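PDB 5JJ6: adenosine monophosphate-protein transferase FICD homolog from Caenorhabditis elegans, which belongs to the Fic/DOC family and carries a largely helical Fido domain, found here in a two-chain assembly. Local coordinates for residues 186-191 / 206-211; 179-184 / 210-215; 269-274 / 290-295. One frame throughout, in Å; residues are numbered along the deposited sequence.

Contact 1 (186-191 / 206-211)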
ATOM      1  N   ARG B 186      -7.478  -5.502  13.500  1.00 53.06           N
ATOM      2  CA  ARG B 186      -8.445  -6.581  13.291  1.00 54.60           C
ATOM      3  C   ARG B 186      -7.709  -7.913  13.196  1.00 51.33           C
ATOM      4  O   ARG B 186      -8.153  -8.921  13.742  1.00 53.33           O
ATOM      5  CB  ARG B 186      -9.306  -6.329  12.041  1.00 57.68           C
ATOM      6  CG  ARG B 186     -10.613  -5.558  12.359  1.00 67.06           C
ATOM      7  CD  ARG B 186     -11.547  -5.334  11.154  1.00 64.18           C
ATOM      8  NE  ARG B 186     -10.875  -4.726  10.007  1.00 62.18           N
ATOM      9  CZ  ARG B 186     -10.410  -5.419   8.968  1.00 69.84           C
ATOM     10  NH1 ARG B 186     -10.551  -6.743   8.945  1.00 74.87           N
ATOM     11  NH2 ARG B 186      -9.803  -4.800   7.958  1.00 57.91           N
ATOM     12  N   PHE B 187      -6.577  -7.899  12.502  1.00 49.26           N
ATOM     13  CA  PHE B 187      -5.732  -9.080  12.372  1.00 47.05           C
ATOM     14  C   PHE B 187      -5.255  -9.556  13.733  1.00 52.75           C
ATOM     15  O   PHE B 187      -5.255 -10.756  14.040  1.00 56.00           O
ATOM     16  CB  PHE B 187      -4.539  -8.769  11.490  1.00 41.96           C
ATOM     17  CG  PHE B 187      -3.539  -9.852  11.448  1.00 51.33           C
ATOM     18  CD1 PHE B 187      -3.831 -11.055  10.838  1.00 55.57           C
ATOM     19  CD2 PHE B 187      -2.298  -9.687  12.047  1.00 58.53           C
ATOM     20  CE1 PHE B 187      -2.890 -12.083  10.799  1.00 56.98           C
ATOM     21  CE2 PHE B 187      -1.354 -10.705  12.016  1.00 57.82           C
ATOM     22  CZ  PHE B 187      -1.653 -11.906  11.387  1.00 56.04           C
ATOM     23  N   LEU B 188      -4.823  -8.594  14.536  1.00 49.42           N
ATOM     24  CA  LEU B 188      -4.385  -8.864  15.885  1.00 50.89           C
ATOM     25  C   LEU B 188      -5.482  -9.586  16.651  1.00 54.89           C
ATOM     26  O   LEU B 188      -5.237 -10.621  17.266  1.00 61.00           O
ATOM     27  CB  LEU B 188      -4.003  -7.558  16.583  1.00 47.35           C
ATOM     28  CG  LEU B 188      -3.354  -7.590  17.959  1.00 44.56           C
ATOM     29  CD1 LEU B 188      -2.410  -6.419  18.067  1.00 45.54           C
ATOM     30  CD2 LEU B 188      -4.395  -7.510  19.049  1.00 50.20           C
ATOM     31  N   ASN B 189      -6.708  -9.084  16.565  1.00 53.47           N
ATOM     32  CA  ASN B 189      -7.791  -9.685  17.343  1.00 56.19           C
ATOM     33  C   ASN B 189      -8.285 -11.034  16.816  1.00 60.13           C
ATOM     34  O   ASN B 189      -8.687 -11.899  17.591  1.00 61.81           O
ATOM     35  CB  ASN B 189      -8.971  -8.717  17.441  1.00 56.31           C
ATOM     36  CG  ASN B 189      -8.750  -7.641  18.482  1.00 58.21           C
ATOM     37  OD1 ASN B 189      -8.220  -7.917  19.550  1.00 70.42           O
ATOM     38  ND2 ASN B 189      -9.151  -6.417  18.182  1.00 57.14           N
ATOM     39  N   CYS B 190      -8.274 -11.218  15.505  1.00 58.12           N
ATOM     40  CA  CYS B 190      -8.864 -12.419  14.946  1.00 56.91           C
ATOM     41  C   CYS B 190      -7.863 -13.478  14.498  1.00 59.18           C
ATOM     42  O   CYS B 190      -8.249 -14.479  13.902  1.00 74.53           O
ATOM     43  CB  CYS B 190      -9.797 -12.032  13.795  1.00 62.32           C
ATOM     44  SG  CYS B 190     -11.224 -11.060  14.388  1.00 71.55           S
ATOM     45  N   SER B 191      -6.586 -13.288  14.784  1.00 58.64           N
ATOM     46  CA  SER B 191      -5.618 -14.338  14.455  1.00 65.86           C
ATOM     47  C   SER B 191      -4.655 -14.586  15.602  1.00 67.06           C
ATOM     48  O   SER B 191      -4.346 -15.731  15.928  1.00 71.47           O
ATOM     49  CB  SER B 191      -4.843 -14.009  13.179  1.00 61.53           C
ATOM     50  OG  SER B 191      -5.707 -14.064  12.054  1.00 69.31           O
ATOM     51  N   LEU B 206       5.677  -9.365  11.467  1.00 53.20           N
ATOM     52  CA  LEU B 206       5.741  -8.985  10.063  1.00 48.04           C
ATOM     53  C   LEU B 206       4.360  -8.758   9.466  1.00 53.50           C
ATOM     54  O   LEU B 206       4.177  -7.837   8.673  1.00 51.76           O
ATOM     55  CB  LEU B 206       6.489 -10.039   9.250  1.00 47.92           C
ATOM     56  CG  LEU B 206       7.985 -10.069   9.538  1.00 54.52           C
ATOM     57  CD1 LEU B 206       8.671 -11.172   8.752  1.00 57.60           C
ATOM     58  CD2 LEU B 206       8.603  -8.713   9.242  1.00 57.06           C
ATOM     59  N   GLU B 207       3.399  -9.602   9.836  1.00 53.55           N
ATOM     60  CA  GLU B 207       2.043  -9.503   9.301  1.00 53.53           C
ATOM     61  C   GLU B 207       1.351  -8.283   9.839  1.00 50.35           C
ATOM     62  O   GLU B 207       0.604  -7.609   9.120  1.00 57.93           O
ATOM     63  CB  GLU B 207       1.215 -10.746   9.623  1.00 55.61           C
ATOM     64  CG  GLU B 207       1.513 -11.920   8.716  1.00 64.91           C
ATOM     65  CD  GLU B 207       1.509 -11.525   7.251  1.00 72.69           C
ATOM     66  OE1 GLU B 207       0.443 -11.075   6.757  1.00 67.53           O
ATOM     67  OE2 GLU B 207       2.577 -11.660   6.605  1.00 73.66           O
ATOM     68  N   MET B 208       1.584  -8.003  11.112  1.00 46.77           N
ATOM     69  CA  MET B 208       1.058  -6.779  11.678  1.00 49.12           C
ATOM     70  C   MET B 208       1.630  -5.558  10.959  1.00 48.10           C
ATOM     71  O   MET B 208       0.883  -4.635  10.642  1.00 45.48           O
ATOM     72  CB  MET B 208       1.331  -6.710  13.171  1.00 48.56           C
ATOM     73  CG  MET B 208       0.278  -7.432  13.981  1.00 51.83           C
ATOM     74  SD  MET B 208       0.423  -7.092  15.741  1.00 69.75           S
ATOM     75  CE  MET B 208       2.118  -7.587  16.057  1.00 44.88           C
ATOM     76  N   HIS B 209       2.935  -5.551  10.687  1.00 44.37           N
ATOM     77  CA  HIS B 209       3.533  -4.413   9.984  1.00 43.76           C
ATOM     78  C   HIS B 209       3.026  -4.301   8.547  1.00 46.38           C
ATOM     79  O   HIS B 209       2.855  -3.206   8.008  1.00 45.53           O
ATOM     80  CB  HIS B 209       5.055  -4.515   9.975  1.00 41.25           C
ATOM     81  CG  HIS B 209       5.734  -3.334   9.354  1.00 41.89           C
ATOM     82  ND1 HIS B 209       6.248  -3.357   8.073  1.00 44.60           N
ATOM     83  CD2 HIS B 209       5.991  -2.095   9.836  1.00 41.56           C
ATOM     84  CE1 HIS B 209       6.785  -2.183   7.794  1.00 45.87           C
ATOM     85  NE2 HIS B 209       6.645  -1.398   8.849  1.00 41.91           N
ATOM     86  N   ARG B 210       2.783  -5.451   7.936  1.00 51.64           N
ATOM     87  CA  ARG B 210       2.373  -5.517   6.545  1.00 47.85           C
ATOM     88  C   ARG B 210       0.987  -4.913   6.473  1.00 47.44           C
ATOM     89  O   ARG B 210       0.643  -4.240   5.511  1.00 53.74           O
ATOM     90  CB  ARG B 210       2.406  -6.964   6.034  1.00 53.91           C
ATOM     91  CG  ARG B 210       1.958  -7.140   4.607  1.00 65.86           C
ATOM     92  CD  ARG B 210       2.498  -8.420   3.959  1.00 68.21           C
ATOM     93  NE  ARG B 210       2.599  -8.236   2.506  1.00 82.40           N
ATOM     94  CZ  ARG B 210       3.738  -8.299   1.813  1.00 82.54           C
ATOM     95  NH1 ARG B 210       4.884  -8.576   2.437  1.00 72.04           N
ATOM     96  NH2 ARG B 210       3.729  -8.097   0.495  1.00 66.48           N
ATOM     97  N   ARG B 211       0.188  -5.116   7.511  1.00 45.19           N
ATOM     98  CA  ARG B 211      -1.116  -4.467   7.531  1.00 44.76           C
ATOM     99  C   ARG B 211      -1.066  -2.988   7.984  1.00 47.16           C
ATOM    100  O   ARG B 211      -1.838  -2.156   7.491  1.00 46.21           O
ATOM    101  CB  ARG B 211      -2.072  -5.289   8.379  1.00 42.84           C
ATOM    102  CG  ARG B 211      -2.490  -6.532   7.619  1.00 48.73           C
ATOM    103  CD  ARG B 211      -3.221  -7.552   8.453  1.00 56.02           C
ATOM    104  NE  ARG B 211      -3.789  -8.601   7.609  1.00 61.09           N
ATOM    105  CZ  ARG B 211      -3.084  -9.592   7.074  1.00 64.84           C
ATOM    106  NH1 ARG B 211      -1.777  -9.674   7.306  1.00 66.37           N
ATOM    107  NH2 ARG B 211      -3.680 -10.503   6.310  1.00 65.24           N
TER
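Phe-187 sets its ring against Glu-207, Met-208 and, one turn on, Arg-211 of helix 202-213. Its CG stands anti to the backbone N (chi1 172°), which swings the ring out toward the partner helix. One ring face takes the guanidinium of Arg-211, whose plane is tilted only 16° from that of the ring. The stack is offset: Arg-211 CZ lies 4.6 Å from the centroid of the Phe-187 ring, an off-centre cation-pi contact, and NH1 sits above the rim. Lower on the arginine chain, Arg-211 CD packs against Phe-187 CB at 3.5 Å. The guanidinium is further fixed by a salt bridge one turn back along its own helix, Arg-211 NH1 to Glu-207 OE1 (2.7 Å), with the acceptor in the guanidinium plane. Glu-207 also meets the ring directly, CB lying 3.5 Å from Phe-187 CE2 in an oblique approach. At the ring edge, close to its plane, Met-208 CG comes within 3.9 Å of Phe-187 CD2. The ring thus bridges helices 172-191 and 202-213 of the Fido domain, whose segments here run at 144°, roughly antiparallel, at a partly buried interface. Leu-188, next along the first helix, reaches Met-208 from its CD1, 3.7 Å from SD; both leucine and methionine also touch Leu-290 of helix 284-297. On the partner helix, Arg-211 additionally packs on Val-219 of the second subunit.

Contact 2 (179-184 / 210-215)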
ATOM      1  N   ILE B 179      -6.808   3.347   7.602  1.00 35.38           N
ATOM      2  CA  ILE B 179      -7.285   2.063   7.092  1.00 37.66           C
ATOM      3  C   ILE B 179      -6.333   0.907   7.408  1.00 38.18           C
ATOM      4  O   ILE B 179      -6.756  -0.141   7.918  1.00 37.23           O
ATOM      5  CB  ILE B 179      -7.558   2.150   5.575  1.00 40.22           C
ATOM      6  CG1 ILE B 179      -8.789   3.040   5.333  1.00 32.21           C
ATOM      7  CG2 ILE B 179      -7.847   0.783   5.006  1.00 35.87           C
ATOM      8  CD1 ILE B 179      -8.729   3.885   4.074  1.00 32.20           C
ATOM      9  N   GLY B 180      -5.055   1.108   7.105  1.00 39.34           N
ATOM     10  CA  GLY B 180      -4.022   0.136   7.431  1.00 39.35           C
ATOM     11  C   GLY B 180      -3.975  -0.246   8.901  1.00 38.39           C
ATOM     12  O   GLY B 180      -3.915  -1.431   9.226  1.00 40.22           O
ATOM     13  N   MET B 181      -3.995   0.743   9.795  1.00 37.12           N
ATOM     14  CA  MET B 181      -3.962   0.439  11.220  1.00 36.44           C
ATOM     15  C   MET B 181      -5.158  -0.400  11.627  1.00 40.40           C
ATOM     16  O   MET B 181      -5.013  -1.390  12.341  1.00 42.50           O
ATOM     17  CB  MET B 181      -3.935   1.703  12.072  1.00 33.09           C
ATOM     18  CG  MET B 181      -2.619   1.954  12.810  1.00 46.11           C
ATOM     19  SD  MET B 181      -1.949   0.616  13.855  1.00 41.39           S
ATOM     20  CE  MET B 181      -3.422   0.082  14.705  1.00 42.67           C
ATOM     21  N   ASP B 182      -6.339  -0.008  11.156  1.00 41.04           N
ATOM     22  CA  ASP B 182      -7.555  -0.757  11.446  1.00 37.73           C
ATOM     23  C   ASP B 182      -7.383  -2.218  11.008  1.00 40.36           C
ATOM     24  O   ASP B 182      -7.754  -3.143  11.732  1.00 44.16           O
ATOM     25  CB  ASP B 182      -8.747  -0.096  10.748  1.00 45.03           C
ATOM     26  CG  ASP B 182     -10.061  -0.826  10.983  1.00 53.34           C
ATOM     27  OD1 ASP B 182     -10.545  -0.817  12.137  1.00 56.43           O
ATOM     28  OD2 ASP B 182     -10.610  -1.399  10.014  1.00 52.49           O
ATOM     29  N   ALA B 183      -6.811  -2.414   9.823  1.00 38.97           N
ATOM     30  CA  ALA B 183      -6.533  -3.755   9.318  1.00 39.13           C
ATOM     31  C   ALA B 183      -5.641  -4.541  10.283  1.00 47.82           C
ATOM     32  O   ALA B 183      -5.952  -5.684  10.660  1.00 52.27           O
ATOM     33  CB  ALA B 183      -5.885  -3.681   7.950  1.00 33.79           C
ATOM     34  N   ALA B 184      -4.523  -3.927  10.665  1.00 42.35           N
ATOM     35  CA  ALA B 184      -3.582  -4.553  11.579  1.00 40.88           C
ATOM     36  C   ALA B 184      -4.252  -4.946  12.893  1.00 41.76           C
ATOM     37  O   ALA B 184      -4.044  -6.039  13.402  1.00 46.25           O
ATOM     38  CB  ALA B 184      -2.404  -3.624  11.840  1.00 37.81           C
ATOM     39  N   ARG B 210       2.783  -5.451   7.936  1.00 51.64           N
ATOM     40  CA  ARG B 210       2.373  -5.517   6.545  1.00 47.85           C
ATOM     41  C   ARG B 210       0.987  -4.913   6.473  1.00 47.44           C
ATOM     42  O   ARG B 210       0.643  -4.240   5.511  1.00 53.74           O
ATOM     43  CB  ARG B 210       2.406  -6.964   6.034  1.00 53.91           C
ATOM     44  CG  ARG B 210       1.958  -7.140   4.607  1.00 65.86           C
ATOM     45  CD  ARG B 210       2.498  -8.420   3.959  1.00 68.21           C
ATOM     46  NE  ARG B 210       2.599  -8.236   2.506  1.00 82.40           N
ATOM     47  CZ  ARG B 210       3.738  -8.299   1.813  1.00 82.54           C
ATOM     48  NH1 ARG B 210       4.884  -8.576   2.437  1.00 72.04           N
ATOM     49  NH2 ARG B 210       3.729  -8.097   0.495  1.00 66.48           N
ATOM     50  N   ARG B 211       0.188  -5.116   7.511  1.00 45.19           N
ATOM     51  CA  ARG B 211      -1.116  -4.467   7.531  1.00 44.76           C
ATOM     52  C   ARG B 211      -1.066  -2.988   7.984  1.00 47.16           C
ATOM     53  O   ARG B 211      -1.838  -2.156   7.491  1.00 46.21           O
ATOM     54  CB  ARG B 211      -2.072  -5.289   8.379  1.00 42.84           C
ATOM     55  CG  ARG B 211      -2.490  -6.532   7.619  1.00 48.73           C
ATOM     56  CD  ARG B 211      -3.221  -7.552   8.453  1.00 56.02           C
ATOM     57  NE  ARG B 211      -3.789  -8.601   7.609  1.00 61.09           N
ATOM     58  CZ  ARG B 211      -3.084  -9.592   7.074  1.00 64.84           C
ATOM     59  NH1 ARG B 211      -1.777  -9.674   7.306  1.00 66.37           N
ATOM     60  NH2 ARG B 211      -3.680 -10.503   6.310  1.00 65.24           N
ATOM     61  N   VAL B 212      -0.167  -2.660   8.909  1.00 46.43           N
ATOM     62  CA  VAL B 212       0.023  -1.278   9.362  1.00 42.27           C
ATOM     63  C   VAL B 212       0.367  -0.374   8.186  1.00 42.83           C
ATOM     64  O   VAL B 212      -0.193   0.712   8.045  1.00 44.33           O
ATOM     65  CB  VAL B 212       1.132  -1.160  10.438  1.00 40.59           C
ATOM     66  CG1 VAL B 212       1.621   0.269  10.554  1.00 41.68           C
ATOM     67  CG2 VAL B 212       0.624  -1.625  11.778  1.00 40.66           C
ATOM     68  N   LEU B 213       1.322  -0.803   7.366  1.00 42.47           N
ATOM     69  CA  LEU B 213       1.836   0.053   6.295  1.00 46.48           C
ATOM     70  C   LEU B 213       1.324  -0.321   4.906  1.00 49.56           C
ATOM     71  O   LEU B 213       1.663   0.342   3.929  1.00 49.52           O
ATOM     72  CB  LEU B 213       3.365   0.042   6.271  1.00 48.79           C
ATOM     73  CG  LEU B 213       4.066   1.021   7.202  1.00 46.78           C
ATOM     74  CD1 LEU B 213       5.471   1.230   6.707  1.00 47.05           C
ATOM     75  CD2 LEU B 213       3.297   2.329   7.256  1.00 48.14           C
ATOM     76  N   GLY B 214       0.545  -1.396   4.821  1.00 49.12           N
ATOM     77  CA  GLY B 214       0.084  -1.916   3.542  1.00 50.62           C
ATOM     78  C   GLY B 214      -0.485  -0.898   2.560  1.00 52.14           C
ATOM     79  O   GLY B 214      -0.017  -0.784   1.424  1.00 53.64           O
ATOM     80  N   ASN B 215      -1.528  -0.191   2.974  1.00 48.61           N
ATOM     81  CA  ASN B 215      -2.127   0.810   2.113  1.00 42.55           C
ATOM     82  C   ASN B 215      -1.265   2.058   1.946  1.00 45.70           C
ATOM     83  O   ASN B 215      -1.126   2.574   0.845  1.00 51.30           O
ATOM     84  CB  ASN B 215      -3.503   1.194   2.636  1.00 41.26           C
ATOM     85  CG  ASN B 215      -4.410  -0.003   2.806  1.00 42.10           C
ATOM     86  OD1 ASN B 215      -4.464  -0.621   3.864  1.00 40.77           O
ATOM     87  ND2 ASN B 215      -5.119  -0.350   1.744  1.00 45.99           N
TER
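Val-212 has CG1 anti to its backbone N (chi1 161°), which leaves CG2 beside that nitrogen and turned to Ala-184 and Met-181. Val-212 CG2 lies 3.6 Å from Ala-184 CB. Met-181 starts out pointing away from the other helix, but bends at chi2 (-53°) and again at chi3 bring its SD to 4.0 Å from Val-212 CG2, the two side chains lying alongside each other and pointing the same way. Small residues let the backbones come close: CA of Gly-180 is 4.7 Å from CA of Val-212, and CA of Ala-184 is equally near CA of Arg-211. At the second of these points Arg-211 CB rests 3.6 Å from Ala-184 CA, and Arg-211 CB also lies 4.2 Å from Ala-183 CB. Further out on the same chain, Arg-211 CD is 4.0 Å from Ala-183 O. At the other end of the contact Asn-215, in the loop, sets OD1 against Gly-180 CA (3.7 Å) and Ile-179 CG2, crossing the isoleucine at about a right angle. The backbone O of Asn-215 accepts a hydrogen bond from ND2 of Asn-215 of the second subunit, which places this end at the dimer interface. Within the chain, helix 127-148 packs on Met-181, helix 154-162 touches Ile-179, and Leu-290 of helix 284-297 reaches Met-181, Ala-184 and Val-212.

Contact 3 (269-274 / 290-295)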
ATOM      1  N   ILE B 269       8.759  -3.627  28.020  1.00 41.78           N
ATOM      2  CA  ILE B 269      10.080  -4.031  27.568  1.00 44.66           C
ATOM      3  C   ILE B 269      10.032  -4.448  26.092  1.00 40.43           C
ATOM      4  O   ILE B 269      10.950  -4.157  25.326  1.00 38.67           O
ATOM      5  CB  ILE B 269      10.652  -5.182  28.434  1.00 44.62           C
ATOM      6  CG1 ILE B 269      10.858  -4.726  29.873  1.00 39.96           C
ATOM      7  CG2 ILE B 269      11.977  -5.691  27.867  1.00 43.73           C
ATOM      8  CD1 ILE B 269      11.166  -5.873  30.820  1.00 45.71           C
ATOM      9  N   ALA B 270       8.954  -5.119  25.698  1.00 38.47           N
ATOM     10  CA  ALA B 270       8.765  -5.481  24.299  1.00 40.28           C
ATOM     11  C   ALA B 270       8.763  -4.243  23.409  1.00 39.36           C
ATOM     12  O   ALA B 270       9.521  -4.156  22.433  1.00 36.82           O
ATOM     13  CB  ALA B 270       7.496  -6.231  24.134  1.00 38.61           C
ATOM     14  N   HIS B 271       7.892  -3.300  23.753  1.00 36.10           N
ATOM     15  CA  HIS B 271       7.825  -2.021  23.069  1.00 33.62           C
ATOM     16  C   HIS B 271       9.207  -1.401  22.903  1.00 37.78           C
ATOM     17  O   HIS B 271       9.588  -0.979  21.807  1.00 39.03           O
ATOM     18  CB  HIS B 271       6.935  -1.062  23.843  1.00 36.51           C
ATOM     19  CG  HIS B 271       6.772   0.267  23.183  1.00 39.64           C
ATOM     20  ND1 HIS B 271       7.810   1.163  23.041  1.00 40.74           N
ATOM     21  CD2 HIS B 271       5.684   0.867  22.646  1.00 38.90           C
ATOM     22  CE1 HIS B 271       7.374   2.247  22.429  1.00 39.22           C
ATOM     23  NE2 HIS B 271       6.085   2.097  22.183  1.00 37.75           N
ATOM     24  N   TYR B 272       9.948  -1.361  24.008  1.00 41.28           N
ATOM     25  CA  TYR B 272      11.261  -0.732  24.053  1.00 40.50           C
ATOM     26  C   TYR B 272      12.261  -1.436  23.135  1.00 38.67           C
ATOM     27  O   TYR B 272      12.971  -0.800  22.346  1.00 38.88           O
ATOM     28  CB  TYR B 272      11.799  -0.741  25.493  1.00 45.37           C
ATOM     29  CG  TYR B 272      13.177  -0.132  25.629  1.00 43.79           C
ATOM     30  CD1 TYR B 272      13.389   1.213  25.337  1.00 47.04           C
ATOM     31  CD2 TYR B 272      14.270  -0.902  26.002  1.00 42.01           C
ATOM     32  CE1 TYR B 272      14.639   1.784  25.440  1.00 46.89           C
ATOM     33  CE2 TYR B 272      15.537  -0.342  26.105  1.00 46.50           C
ATOM     34  CZ  TYR B 272      15.710   1.006  25.822  1.00 51.65           C
ATOM     35  OH  TYR B 272      16.955   1.594  25.914  1.00 57.61           O
ATOM     36  N   LYS B 273      12.311  -2.756  23.250  1.00 37.10           N
ATOM     37  CA  LYS B 273      13.221  -3.556  22.450  1.00 38.31           C
ATOM     38  C   LYS B 273      12.951  -3.388  20.957  1.00 40.36           C
ATOM     39  O   LYS B 273      13.881  -3.164  20.176  1.00 42.03           O
ATOM     40  CB  LYS B 273      13.135  -5.036  22.842  1.00 43.58           C
ATOM     41  CG  LYS B 273      13.685  -5.358  24.256  1.00 49.08           C
ATOM     42  CD  LYS B 273      13.933  -6.863  24.428  1.00 43.67           C
ATOM     43  CE  LYS B 273      15.049  -7.277  23.475  1.00 40.86           C
ATOM     44  NZ  LYS B 273      15.126  -8.738  23.235  1.00 51.97           N
ATOM     45  N   LEU B 274      11.684  -3.483  20.562  1.00 40.19           N
ATOM     46  CA  LEU B 274      11.328  -3.339  19.156  1.00 38.91           C
ATOM     47  C   LEU B 274      11.673  -1.929  18.652  1.00 38.53           C
ATOM     48  O   LEU B 274      12.267  -1.765  17.579  1.00 35.72           O
ATOM     49  CB  LEU B 274       9.833  -3.628  18.926  1.00 37.07           C
ATOM     50  CG  LEU B 274       9.390  -3.626  17.450  1.00 34.92           C
ATOM     51  CD1 LEU B 274      10.119  -4.677  16.639  1.00 36.14           C
ATOM     52  CD2 LEU B 274       7.917  -3.816  17.311  1.00 40.54           C
ATOM     53  N   LEU B 290       1.488  -1.649  18.884  1.00 38.58           N
ATOM     54  CA  LEU B 290       0.622  -2.761  18.544  1.00 41.43           C
ATOM     55  C   LEU B 290       1.057  -3.998  19.310  1.00 41.83           C
ATOM     56  O   LEU B 290       0.245  -4.674  19.927  1.00 43.11           O
ATOM     57  CB  LEU B 290       0.644  -3.008  17.041  1.00 44.80           C
ATOM     58  CG  LEU B 290      -0.645  -3.541  16.425  1.00 43.45           C
ATOM     59  CD1 LEU B 290      -1.823  -2.633  16.732  1.00 38.77           C
ATOM     60  CD2 LEU B 290      -0.434  -3.689  14.936  1.00 45.38           C
ATOM     61  N   LEU B 291       2.359  -4.258  19.282  1.00 43.27           N
ATOM     62  CA  LEU B 291       2.975  -5.397  19.951  1.00 42.21           C
ATOM     63  C   LEU B 291       2.719  -5.344  21.449  1.00 42.08           C
ATOM     64  O   LEU B 291       2.346  -6.355  22.071  1.00 40.91           O
ATOM     65  CB  LEU B 291       4.476  -5.410  19.681  1.00 36.62           C
ATOM     66  CG  LEU B 291       5.226  -6.571  20.316  1.00 39.21           C
ATOM     67  CD1 LEU B 291       4.514  -7.875  20.008  1.00 42.03           C
ATOM     68  CD2 LEU B 291       6.664  -6.604  19.823  1.00 38.84           C
ATOM     69  N   LEU B 292       2.923  -4.153  22.010  1.00 39.02           N
ATOM     70  CA  LEU B 292       2.580  -3.878  23.393  1.00 40.58           C
ATOM     71  C   LEU B 292       1.173  -4.373  23.655  1.00 44.87           C
ATOM     72  O   LEU B 292       0.934  -5.203  24.556  1.00 42.31           O
ATOM     73  CB  LEU B 292       2.674  -2.379  23.678  1.00 40.68           C
ATOM     74  CG  LEU B 292       2.529  -1.809  25.093  1.00 37.93           C
ATOM     75  CD1 LEU B 292       3.025  -0.391  25.075  1.00 36.93           C
ATOM     76  CD2 LEU B 292       1.099  -1.822  25.590  1.00 35.74           C
ATOM     77  N   ASN B 293       0.251  -3.882  22.832  1.00 42.04           N
ATOM     78  CA  ASN B 293      -1.153  -4.221  22.998  1.00 44.74           C
ATOM     79  C   ASN B 293      -1.486  -5.713  22.887  1.00 46.36           C
ATOM     80  O   ASN B 293      -2.273  -6.239  23.671  1.00 43.85           O
ATOM     81  CB  ASN B 293      -1.987  -3.473  21.988  1.00 43.65           C
ATOM     82  CG  ASN B 293      -3.431  -3.631  22.258  1.00 49.61           C
ATOM     83  OD1 ASN B 293      -3.900  -3.323  23.360  1.00 51.81           O
ATOM     84  ND2 ASN B 293      -4.159  -4.174  21.283  1.00 55.08           N
ATOM     85  N   LEU B 294      -0.891  -6.376  21.904  1.00 43.32           N
ATOM     86  CA  LEU B 294      -1.032  -7.806  21.735  1.00 42.19           C
ATOM     87  C   LEU B 294      -0.653  -8.505  23.032  1.00 45.50           C
ATOM     88  O   LEU B 294      -1.445  -9.261  23.588  1.00 49.95           O
ATOM     89  CB  LEU B 294      -0.163  -8.288  20.576  1.00 41.87           C
ATOM     90  CG  LEU B 294       0.098  -9.783  20.443  1.00 39.54           C
ATOM     91  CD1 LEU B 294      -1.187 -10.499  20.148  1.00 49.82           C
ATOM     92  CD2 LEU B 294       1.107 -10.021  19.341  1.00 37.27           C
ATOM     93  N   ILE B 295       0.557  -8.241  23.516  1.00 45.86           N
ATOM     94  CA  ILE B 295       1.014  -8.810  24.788  1.00 45.93           C
ATOM     95  C   ILE B 295       0.035  -8.545  25.944  1.00 46.63           C
ATOM     96  O   ILE B 295      -0.268  -9.439  26.728  1.00 49.87           O
ATOM     97  CB  ILE B 295       2.376  -8.253  25.171  1.00 42.16           C
ATOM     98  CG1 ILE B 295       3.405  -8.642  24.126  1.00 42.83           C
ATOM     99  CG2 ILE B 295       2.800  -8.752  26.536  1.00 39.59           C
ATOM    100  CD1 ILE B 295       4.754  -8.178  24.493  1.00 42.77           C
TER
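Aliphatic packing carries most of this buried contact, starting where Ala-270 faces Leu-291 and Ile-295. The Ala-270 methyl CB lies 3.4 Å from Ile-295 CD1 and, less closely, 4.4 Å from Leu-291 CD2. That same Leu-291 methyl turns one turn further along helix 263-277 to Leu-274, whose CD2 it meets at 4.0 Å, the two leucine side chains crossing at a slant. Both leucines carry CG anti to the backbone N (chi1 -179° for Leu-291), and this turns the CD2 methyls to each other. Leu-291 thus spans Ala-270 and Leu-274, which are one helical turn apart, while Ile-295 extends the apolar surface one turn beyond it. The second kind of contact sets a methyl against a heteroaromatic ring: Leu-292 CD1 approaches His-271 CD2 obliquely, at 3.8 Å. These two residues also mark the closest backbone approach, with 5.6 Å between CA of His-271 and CA of Leu-292. The two segments run nearly antiparallel, at 154°, their axes 8.5 Å apart at closest approach. The turn joining their helices holds the HPFTDGNGR sequence, the signature motif of Fic proteins, which runs on into helix 284-297. The polar end of His-271 is engaged outside the pair: NE2 is hydrogen-bonded to Tyr-314 OH, and the histidine ring meets Phe-329 at an inclined angle. Helix 239-254 adds Leu-246 against Leu-274 and Leu-253 against Ile-295. Cohesion across the pair, then, rests on apolar side chains and one methyl-to-imidazole contact, whereas the rotation of the one polar ring is probably set by its hydrogen bond to Tyr-314.

From the N terminus, helix 172-191 first supplies 179-184 to contact 2 and then 186-191 to contact 1. The chain turns back through 202-213, closing contact 1 at 206-211 and contact 2 at 210-215, so the shorter loop of contact 1 lies within the longer one of contact 2. The two share Arg-210 and Arg-211, and both touch the second subunit. Contact 3 follows in series, closing the separate hairpin of helices 263-277 and 284-297. Leu-290 and Leu-294 of helix 284-297 set contact 3 against the helix pair of the other two, 172-191 and 202-213, and so join the two hairpins.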